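Local atomic coordinates of phosphoglycerate kinase (Coxiella burnetii, PDB entry 4NG4), a protein that catalyses the reversible transfer of a phosphoryl group between ATP and 3-phosphoglycerate, a step of glycolysis. Residues A[229-237]-A[246-257]; A[270-279]-A[296-306]. All blocks are in the same frame, centred on the assembly; numbering follows the deposited sequence.

Contact 1 (A[229-237]-A[246-257]); sequences ANTFLKAQG and ENEWLDAAQQFW
Helices 229-235 and 250-257 pack nearly at right angles, their axes 8.4 Å apart and crossing at -80°, with A235 and L250 nearest at one point and F232 and A253 at another. This is helix-on-helix packing at the edge of the nucleotide-binding domain of phosphoglycerate kinase, and it illustrates how small residues let two helices sit close. The methyl of A253 lies over the centre of the F232 ring, a CH-pi contact with CB 3.9 Å from the ring centroid, while CB of A235 rests 4.0 Å from CB of A253. F256, its CG anti to the backbone N (chi1 -179°), brings CD1 to F232 CE1 with the two ring planes 73° apart; L212 and L216 of helix 209-216 pack on F256 as well. Near the start of helix 250-263, L250 CD2 fits against CG2 of T231 and CG of K234. The hydroxyl of T231 accepts a nearly straight bond from E246 N, at 3.3 Å, and is also hydrogen-bonded to the carbonyl of G227, which ties it to its own helix. Farther out, K234 reaches over to N247, NZ meeting a lone pair of OD1 in the carbonyl plane at 3.1 Å.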
loop_
_atom_site.group_PDB
_atom_site.type_symbol
_atom_site.label_atom_id
_atom_site.label_comp_id
_atom_site.label_asym_id
_atom_site.label_seq_id
_atom_site.Cartn_x
_atom_site.Cartn_y
_atom_site.Cartn_z
ATOM N N ALA A 229 -19.406 -4.120 4.823
ATOM C CA ALA A 229 -20.459 -3.790 5.784
ATOM C C ALA A 229 -21.758 -4.475 5.404
ATOM O O ALA A 229 -22.456 -5.018 6.258
ATOM C CB ALA A 229 -20.650 -2.275 5.886
ATOM N N ASN A 230 -22.077 -4.462 4.120
ATOM C CA ASN A 230 -23.279 -5.145 3.649
ATOM C C ASN A 230 -23.270 -6.653 4.001
ATOM O O ASN A 230 -24.292 -7.217 4.376
ATOM C CB ASN A 230 -23.486 -4.938 2.129
ATOM C CG ASN A 230 -23.652 -3.462 1.733
ATOM O OD1 ASN A 230 -23.347 -3.066 0.594
ATOM N ND2 ASN A 230 -24.128 -2.653 2.654
ATOM N N THR A 231 -22.110 -7.288 3.897
ATOM C CA THR A 231 -21.980 -8.685 4.324
ATOM C C THR A 231 -22.233 -8.827 5.823
ATOM O O THR A 231 -22.917 -9.747 6.246
ATOM C CB THR A 231 -20.577 -9.302 3.986
ATOM O OG1 THR A 231 -20.304 -9.186 2.581
ATOM C CG2 THR A 231 -20.530 -10.767 4.362
ATOM N N PHE A 232 -21.687 -7.919 6.620
ATOM C CA PHE A 232 -21.825 -8.007 8.074
ATOM C C PHE A 232 -23.271 -7.800 8.532
ATOM O O PHE A 232 -23.790 -8.554 9.370
ATOM C CB PHE A 232 -20.895 -7.013 8.775
ATOM C CG PHE A 232 -19.497 -7.532 8.989
ATOM C CD1 PHE A 232 -19.188 -8.244 10.127
ATOM C CD2 PHE A 232 -18.512 -7.288 8.070
ATOM C CE1 PHE A 232 -17.916 -8.719 10.345
ATOM C CE2 PHE A 232 -17.247 -7.754 8.264
ATOM C CZ PHE A 232 -16.941 -8.480 9.412
ATOM N N LEU A 233 -23.908 -6.779 7.969
ATOM C CA LEU A 233 -25.311 -6.513 8.209
ATOM C C LEU A 233 -26.212 -7.729 7.890
ATOM O O LEU A 233 -27.257 -7.929 8.519
ATOM C CB LEU A 233 -25.744 -5.309 7.368
ATOM C CG LEU A 233 -25.259 -3.877 7.683
ATOM C CD1 LEU A 233 -25.871 -2.870 6.705
ATOM C CD2 LEU A 233 -25.611 -3.474 9.100
ATOM N N LYS A 234 -25.823 -8.534 6.907
ATOM C CA LYS A 234 -26.617 -9.690 6.507
ATOM C C LYS A 234 -26.308 -10.910 7.398
ATOM O O LYS A 234 -27.201 -11.732 7.684
ATOM C CB LYS A 234 -26.364 -9.995 5.028
ATOM C CG LYS A 234 -27.126 -11.186 4.463
ATOM C CD LYS A 234 -27.406 -10.945 3.017
ATOM C CE LYS A 234 -27.641 -12.200 2.235
ATOM N NZ LYS A 234 -27.770 -11.765 0.789
ATOM N N ALA A 235 -25.057 -11.017 7.852
ATOM C CA ALA A 235 -24.692 -11.995 8.891
ATOM C C ALA A 235 -25.472 -11.757 10.163
ATOM O O ALA A 235 -25.783 -12.702 10.853
ATOM C CB ALA A 235 -23.202 -11.944 9.188
ATOM N N GLN A 236 -25.782 -10.499 10.466
ATOM C CA GLN A 236 -26.596 -10.146 11.634
ATOM C C GLN A 236 -28.098 -10.385 11.453
ATOM O O GLN A 236 -28.856 -10.310 12.408
ATOM C CB GLN A 236 -26.364 -8.685 12.032
ATOM C CG GLN A 236 -24.999 -8.446 12.672
ATOM C CD GLN A 236 -25.034 -7.337 13.693
ATOM O OE1 GLN A 236 -25.830 -6.388 13.607
ATOM N NE2 GLN A 236 -24.178 -7.455 14.678
ATOM N N GLY A 237 -28.526 -10.644 10.230
ATOM C CA GLY A 237 -29.915 -10.998 9.966
ATOM C C GLY A 237 -30.771 -9.876 9.394
ATOM O O GLY A 237 -31.978 -10.022 9.291
ATOM N N GLU A 246 -21.189 -11.016 0.032
ATOM C CA GLU A 246 -20.615 -12.322 -0.223
ATOM C C GLU A 246 -21.262 -13.294 0.731
ATOM O O GLU A 246 -20.848 -13.389 1.889
ATOM C CB GLU A 246 -19.094 -12.295 -0.052
ATOM C CG GLU A 246 -18.373 -11.641 -1.206
ATOM C CD GLU A 246 -16.861 -11.738 -1.115
ATOM O OE1 GLU A 246 -16.296 -11.267 -0.101
ATOM O OE2 GLU A 246 -16.237 -12.253 -2.080
ATOM N N ASN A 247 -22.296 -13.991 0.249
ATOM C CA ASN A 247 -23.014 -14.997 1.038
ATOM C C ASN A 247 -22.092 -16.053 1.606
ATOM O O ASN A 247 -22.320 -16.571 2.698
ATOM C CB ASN A 247 -24.068 -15.713 0.184
ATOM C CG ASN A 247 -25.391 -14.957 0.087
ATOM O OD1 ASN A 247 -25.441 -13.732 0.175
ATOM N ND2 ASN A 247 -26.467 -15.693 -0.100
ATOM N N GLU A 248 -21.054 -16.397 0.863
ATOM C CA GLU A 248 -20.191 -17.497 1.275
ATOM C C GLU A 248 -19.312 -17.169 2.470
ATOM O O GLU A 248 -18.661 -18.060 3.021
ATOM C CB GLU A 248 -19.378 -18.026 0.088
ATOM C CG GLU A 248 -20.079 -19.221 -0.580
ATOM C CD GLU A 248 -19.648 -19.454 -1.995
ATOM O OE1 GLU A 248 -18.655 -18.845 -2.419
ATOM O OE2 GLU A 248 -20.302 -20.255 -2.685
ATOM N N TRP A 249 -19.335 -15.904 2.888
ATOM C CA TRP A 249 -18.525 -15.427 4.008
ATOM C C TRP A 249 -19.389 -14.904 5.160
ATOM O O TRP A 249 -18.879 -14.256 6.071
ATOM C CB TRP A 249 -17.563 -14.332 3.513
ATOM C CG TRP A 249 -16.492 -14.866 2.621
ATOM C CD1 TRP A 249 -16.586 -15.144 1.294
ATOM C CD2 TRP A 249 -15.159 -15.204 3.004
ATOM N NE1 TRP A 249 -15.392 -15.641 0.824
ATOM C CE2 TRP A 249 -14.500 -15.685 1.856
ATOM C CE3 TRP A 249 -14.459 -15.142 4.207
ATOM C CZ2 TRP A 249 -13.183 -16.089 1.877
ATOM C CZ3 TRP A 249 -13.156 -15.550 4.227
ATOM C CH2 TRP A 249 -12.526 -16.020 3.070
ATOM N N LEU A 250 -20.685 -15.209 5.136
ATOM C CA LEU A 250 -21.584 -14.793 6.215
ATOM C C LEU A 250 -21.191 -15.443 7.544
ATOM O O LEU A 250 -21.180 -14.787 8.579
ATOM C CB LEU A 250 -23.034 -15.128 5.877
ATOM C CG LEU A 250 -23.557 -14.468 4.596
ATOM C CD1 LEU A 250 -24.954 -15.028 4.212
ATOM C CD2 LEU A 250 -23.532 -12.938 4.694
ATOM N N ASP A 251 -20.878 -16.733 7.520
ATOM C CA ASP A 251 -20.379 -17.408 8.714
ATOM C C ASP A 251 -19.076 -16.781 9.215
ATOM O O ASP A 251 -18.862 -16.668 10.427
ATOM C CB ASP A 251 -20.143 -18.901 8.450
ATOM C CG ASP A 251 -21.424 -19.667 8.224
ATOM O OD1 ASP A 251 -22.509 -19.095 8.435
ATOM O OD2 ASP A 251 -21.336 -20.851 7.846
ATOM N N ALA A 252 -18.209 -16.396 8.282
ATOM C CA ALA A 252 -16.938 -15.761 8.636
ATOM C C ALA A 252 -17.202 -14.419 9.299
ATOM O O ALA A 252 -16.651 -14.117 10.356
ATOM C CB ALA A 252 -16.067 -15.578 7.412
ATOM N N ALA A 253 -18.070 -13.632 8.672
ATOM C CA ALA A 253 -18.427 -12.309 9.173
ATOM C C ALA A 253 -19.094 -12.394 10.545
ATOM O O ALA A 253 -18.853 -11.562 11.419
ATOM C CB ALA A 253 -19.334 -11.600 8.183
ATOM N N GLN A 254 -19.917 -13.418 10.737
ATOM C CA GLN A 254 -20.646 -13.596 11.987
ATOM C C GLN A 254 -19.694 -13.944 13.100
ATOM O O GLN A 254 -19.778 -13.393 14.188
ATOM C CB GLN A 254 -21.706 -14.696 11.851
ATOM C CG GLN A 254 -22.795 -14.649 12.936
ATOM C CD GLN A 254 -23.446 -15.989 13.204
ATOM O OE1 GLN A 254 -23.154 -16.998 12.553
ATOM N NE2 GLN A 254 -24.326 -16.008 14.187
ATOM N N GLN A 255 -18.784 -14.859 12.817
ATOM C CA GLN A 255 -17.793 -15.266 13.801
ATOM C C GLN A 255 -16.825 -14.139 14.119
ATOM O O GLN A 255 -16.351 -14.025 15.243
ATOM C CB GLN A 255 -17.015 -16.459 13.285
ATOM C CG GLN A 255 -16.147 -17.119 14.322
ATOM C CD GLN A 255 -15.090 -17.963 13.685
ATOM O OE1 GLN A 255 -14.076 -17.453 13.187
ATOM N NE2 GLN A 255 -15.319 -19.271 13.674
ATOM N N PHE A 256 -16.509 -13.320 13.128
ATOM C CA PHE A 256 -15.644 -12.172 13.372
ATOM C C PHE A 256 -16.343 -11.151 14.277
ATOM O O PHE A 256 -15.721 -10.574 15.171
ATOM C CB PHE A 256 -15.218 -11.514 12.065
ATOM C CG PHE A 256 -14.308 -10.353 12.265
ATOM C CD1 PHE A 256 -14.818 -9.098 12.532
ATOM C CD2 PHE A 256 -12.944 -10.522 12.244
ATOM C CE1 PHE A 256 -13.976 -8.024 12.742
ATOM C CE2 PHE A 256 -12.106 -9.465 12.468
ATOM C CZ PHE A 256 -12.621 -8.208 12.718
ATOM N N TRP A 257 -17.638 -10.947 14.045
ATOM C CA TRP A 257 -18.455 -10.071 14.901
ATOM C C TRP A 257 -18.364 -10.526 16.347
ATOM O O TRP A 257 -18.225 -9.705 17.246
ATOM C CB TRP A 257 -19.943 -10.031 14.465
ATOM C CG TRP A 257 -20.699 -8.938 15.202
ATOM C CD1 TRP A 257 -20.801 -7.612 14.850
ATOM C CD2 TRP A 257 -21.399 -9.073 16.432
ATOM N NE1 TRP A 257 -21.529 -6.924 15.784
ATOM C CE2 TRP A 257 -21.905 -7.795 16.770
ATOM C CE3 TRP A 257 -21.644 -10.146 17.288
ATOM C CZ2 TRP A 257 -22.663 -7.571 17.916
ATOM C CZ3 TRP A 257 -22.393 -9.924 18.426
ATOM C CH2 TRP A 257 -22.902 -8.645 18.727
#

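Contact 2 (A[270-279]-A[296-306])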
loop_
_atom_site.group_PDB
_atom_site.type_symbol
_atom_site.label_atom_id
_atom_site.label_comp_id
_atom_site.label_asym_id
_atom_site.label_seq_id
_atom_site.Cartn_x
_atom_site.Cartn_y
_atom_site.Cartn_z
ATOM N N PRO A 270 -23.491 0.039 9.905
ATOM C CA PRO A 270 -24.420 1.075 9.420
ATOM C C PRO A 270 -25.798 0.915 10.020
ATOM O O PRO A 270 -26.366 -0.176 9.910
ATOM C CB PRO A 270 -24.477 0.816 7.908
ATOM C CG PRO A 270 -23.166 0.155 7.580
ATOM C CD PRO A 270 -22.803 -0.657 8.798
ATOM N N VAL A 271 -26.323 1.970 10.655
ATOM C CA VAL A 271 -27.726 1.961 11.129
ATOM C C VAL A 271 -28.669 2.620 10.103
ATOM O O VAL A 271 -29.843 2.255 10.009
ATOM C CB VAL A 271 -27.900 2.603 12.519
ATOM C CG1 VAL A 271 -26.817 2.139 13.462
ATOM C CG2 VAL A 271 -27.888 4.102 12.411
ATOM N N ASP A 272 -28.154 3.581 9.338
ATOM C CA ASP A 272 -28.884 4.149 8.199
ATOM C C ASP A 272 -28.022 4.159 6.925
ATOM O O ASP A 272 -26.802 4.271 7.005
ATOM C CB ASP A 272 -29.442 5.553 8.525
ATOM C CG ASP A 272 -28.369 6.565 8.961
ATOM O OD1 ASP A 272 -27.167 6.234 9.033
ATOM O OD2 ASP A 272 -28.753 7.721 9.232
ATOM N N VAL A 273 -28.672 4.030 5.766
ATOM C CA VAL A 273 -27.997 3.892 4.458
ATOM C C VAL A 273 -28.742 4.654 3.365
ATOM O O VAL A 273 -29.906 4.998 3.535
ATOM C CB VAL A 273 -27.938 2.405 4.007
ATOM C CG1 VAL A 273 -26.995 1.595 4.885
ATOM C CG2 VAL A 273 -29.323 1.793 4.011
ATOM N N ILE A 274 -28.091 4.922 2.240
ATOM C CA ILE A 274 -28.832 5.480 1.116
ATOM C C ILE A 274 -28.945 4.474 -0.007
ATOM O O ILE A 274 -27.953 3.919 -0.468
ATOM C CB ILE A 274 -28.260 6.802 0.594
ATOM C CG1 ILE A 274 -29.179 7.386 -0.480
ATOM C CG2 ILE A 274 -26.911 6.598 -0.006
ATOM C CD1 ILE A 274 -29.251 8.923 -0.453
ATOM N N VAL A 275 -30.178 4.258 -0.442
ATOM C CA VAL A 275 -30.506 3.201 -1.378
ATOM C C VAL A 275 -31.136 3.771 -2.630
ATOM O O VAL A 275 -31.702 4.853 -2.618
ATOM C CB VAL A 275 -31.477 2.149 -0.749
ATOM C CG1 VAL A 275 -30.971 1.674 0.593
ATOM C CG2 VAL A 275 -32.874 2.707 -0.579
ATOM N N ALA A 276 -31.006 3.027 -3.715
ATOM C CA ALA A 276 -31.631 3.346 -4.985
ATOM C C ALA A 276 -31.885 2.016 -5.666
ATOM O O ALA A 276 -31.338 0.994 -5.249
ATOM C CB ALA A 276 -30.722 4.208 -5.828
ATOM N N ASP A 277 -32.713 2.023 -6.705
ATOM C CA ASP A 277 -33.028 0.794 -7.424
ATOM C C ASP A 277 -32.244 0.653 -8.739
ATOM O O ASP A 277 -32.502 -0.262 -9.528
ATOM C CB ASP A 277 -34.544 0.659 -7.633
ATOM C CG ASP A 277 -35.073 1.504 -8.777
ATOM O OD1 ASP A 277 -34.408 2.499 -9.155
ATOM O OD2 ASP A 277 -36.172 1.161 -9.288
ATOM N N GLU A 278 -31.292 1.564 -8.963
ATOM C CA GLU A 278 -30.351 1.485 -10.087
ATOM C C GLU A 278 -29.182 2.404 -9.756
ATOM O O GLU A 278 -29.399 3.471 -9.186
ATOM C CB GLU A 278 -31.030 1.871 -11.425
ATOM C CG GLU A 278 -31.128 3.376 -11.724
ATOM C CD GLU A 278 -32.028 3.706 -12.905
ATOM O OE1 GLU A 278 -32.857 2.847 -13.281
ATOM O OE2 GLU A 278 -31.905 4.837 -13.449
ATOM N N LEU A 279 -27.958 1.995 -10.085
ATOM C CA LEU A 279 -26.769 2.770 -9.731
ATOM C C LEU A 279 -26.371 3.770 -10.808
ATOM O O LEU A 279 -25.677 3.422 -11.766
ATOM C CB LEU A 279 -25.597 1.829 -9.435
ATOM C CG LEU A 279 -24.237 2.453 -9.054
ATOM C CD1 LEU A 279 -24.359 3.596 -8.019
ATOM C CD2 LEU A 279 -23.312 1.360 -8.525
ATOM N N ASN A 296 -35.748 -5.000 -3.870
ATOM C CA ASN A 296 -34.939 -4.660 -5.051
ATOM C C ASN A 296 -34.378 -3.255 -4.994
ATOM O O ASN A 296 -34.435 -2.513 -5.969
ATOM C CB ASN A 296 -35.685 -4.924 -6.371
ATOM C CG ASN A 296 -36.961 -4.150 -6.487
ATOM O OD1 ASN A 296 -37.445 -3.578 -5.511
ATOM N ND2 ASN A 296 -37.525 -4.125 -7.687
ATOM N N GLU A 297 -33.839 -2.931 -3.822
ATOM C CA GLU A 297 -32.977 -1.782 -3.610
ATOM C C GLU A 297 -31.602 -2.299 -3.219
ATOM O O GLU A 297 -31.453 -3.462 -2.864
ATOM C CB GLU A 297 -33.497 -0.929 -2.465
ATOM C CG GLU A 297 -34.864 -0.366 -2.669
ATOM C CD GLU A 297 -35.285 0.531 -1.513
ATOM O OE1 GLU A 297 -35.510 0.020 -0.377
ATOM O OE2 GLU A 297 -35.391 1.747 -1.755
ATOM N N SER A 298 -30.599 -1.428 -3.271
ATOM C CA SER A 298 -29.244 -1.801 -2.881
ATOM C C SER A 298 -28.649 -0.657 -2.081
ATOM O O SER A 298 -28.965 0.509 -2.332
ATOM C CB SER A 298 -28.373 -2.060 -4.120
ATOM O OG SER A 298 -29.062 -2.768 -5.131
ATOM N N ILE A 299 -27.780 -0.989 -1.135
ATOM C CA ILE A 299 -27.105 0.021 -0.325
ATOM C C ILE A 299 -25.856 0.533 -1.035
ATOM O O ILE A 299 -24.955 -0.238 -1.329
ATOM C CB ILE A 299 -26.704 -0.541 1.040
ATOM C CG1 ILE A 299 -27.967 -0.982 1.815
ATOM C CG2 ILE A 299 -25.920 0.505 1.837
ATOM C CD1 ILE A 299 -27.675 -1.688 3.141
ATOM N N PHE A 300 -25.808 1.839 -1.301
ATOM C CA PHE A 300 -24.660 2.475 -1.953
ATOM C C PHE A 300 -23.879 3.456 -1.065
ATOM O O PHE A 300 -22.823 3.958 -1.455
ATOM C CB PHE A 300 -25.129 3.213 -3.199
ATOM C CG PHE A 300 -25.866 2.342 -4.191
ATOM C CD1 PHE A 300 -25.334 1.141 -4.612
ATOM C CD2 PHE A 300 -27.079 2.741 -4.712
ATOM C CE1 PHE A 300 -25.994 0.357 -5.533
ATOM C CE2 PHE A 300 -27.741 1.965 -5.627
ATOM C CZ PHE A 300 -27.194 0.766 -6.040
ATOM N N ASP A 301 -24.390 3.747 0.120
ATOM C CA ASP A 301 -23.716 4.679 1.020
ATOM C C ASP A 301 -24.292 4.543 2.409
ATOM O O ASP A 301 -25.379 4.007 2.581
ATOM C CB ASP A 301 -23.877 6.140 0.539
ATOM C CG ASP A 301 -22.670 7.033 0.884
ATOM O OD1 ASP A 301 -21.652 6.534 1.435
ATOM O OD2 ASP A 301 -22.752 8.260 0.599
ATOM N N VAL A 302 -23.545 5.020 3.395
ATOM C CA VAL A 302 -24.057 5.176 4.746
ATOM C C VAL A 302 -24.944 6.399 4.795
ATOM O O VAL A 302 -24.905 7.253 3.910
ATOM C CB VAL A 302 -22.930 5.404 5.771
ATOM C CG1 VAL A 302 -21.976 4.209 5.813
ATOM C CG2 VAL A 302 -22.182 6.707 5.447
ATOM N N GLY A 303 -25.735 6.480 5.854
ATOM C CA GLY A 303 -26.597 7.635 6.106
ATOM C C GLY A 303 -25.977 8.612 7.091
ATOM O O GLY A 303 -24.855 8.397 7.557
ATOM N N PRO A 304 -26.710 9.688 7.424
ATOM C CA PRO A 304 -26.176 10.715 8.305
ATOM C C PRO A 304 -25.899 10.218 9.736
ATOM O O PRO A 304 -24.865 10.571 10.310
ATOM C CB PRO A 304 -27.268 11.792 8.273
ATOM C CG PRO A 304 -28.496 11.065 7.961
ATOM C CD PRO A 304 -28.095 9.989 7.017
ATOM N N ASN A 305 -26.802 9.406 10.295
ATOM C CA ASN A 305 -26.639 8.853 11.661
ATOM C C ASN A 305 -25.392 8.013 11.770
ATOM O O ASN A 305 -24.635 8.138 12.735
ATOM C CB ASN A 305 -27.838 7.993 12.083
ATOM C CG ASN A 305 -27.876 7.737 13.583
ATOM O OD1 ASN A 305 -27.377 6.728 14.071
ATOM N ND2 ASN A 305 -28.472 8.654 14.316
ATOM N N THR A 306 -25.180 7.169 10.766
ATOM C CA THR A 306 -23.984 6.350 10.693
ATOM C C THR A 306 -22.743 7.218 10.556
ATOM O O THR A 306 -21.844 7.134 11.388
ATOM C CB THR A 306 -24.041 5.349 9.518
ATOM O OG1 THR A 306 -25.248 4.576 9.577
ATOM C CG2 THR A 306 -22.828 4.413 9.562
#
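D272, its CG held between its own backbone N and carbonyl carbon (chi1 57°), turns its carboxylate to the first turn of helix 304-316, where T306 meets it with OG1 anti to the carbonyl carbon (chi1 -53°). The setting is a small antiparallel sheet of three strands, in which 272-276 runs between 286-289 and 298-300. Three donors grip the carboxylate: N305 N reaches the syn lone pair of OD2 at 2.8 Å, while OD1 takes both T306 N, at 2.8 Å and somewhat out of the carboxylate plane, and T306 OG1, nearly along its C-O axis. A negative charge beside these backbone N-H groups is probably stabilised by the helix end. The backbone of D272 adds a separate link, its O accepting from G303 N at 2.7 Å. Before the chain turns its corner at D301, F300 N bonds to I274 O and S298 N to A276 O, joining the strands. I299 shares a sheet face with V275 and also packs against V273, CG2 to CG1. F300 lies between L279 and the backbone of S298, and its ring also meets F334. D301 turns its carboxylate from the sheet to the magnesium site it shares with F334 and T338, and G337 N binds its OD2. L279 CD1 stands over the centre of the F300 ring, 4.2 Å from the centroid, while A276 CB approaches the ring edge in plane, 3.7 Å from CE2.

In the fold
The two contacts follow one another along the chain, contact 1 closing before contact 2 opens, and helix 250-263 leads directly toward strand 272-276. Their centres lie about 17 Å apart, on the same side of the chain's centre, and helix 227-235 joins them: one side packs on helix 250-263, while A229, N230 and L233 touch P270 and I299 of the small antiparallel sheet. That helix follows strand 221-226, an outer strand of the five-stranded parallel sheet. ADP lies beside the junction, touched by N230 of segment 229-237 and weakly bonded through its adenine amino group to the carbonyl of I299 from contact 2. Helix 227-235 and the sheet of contact 2 thus both supply residues to the ADP pocket.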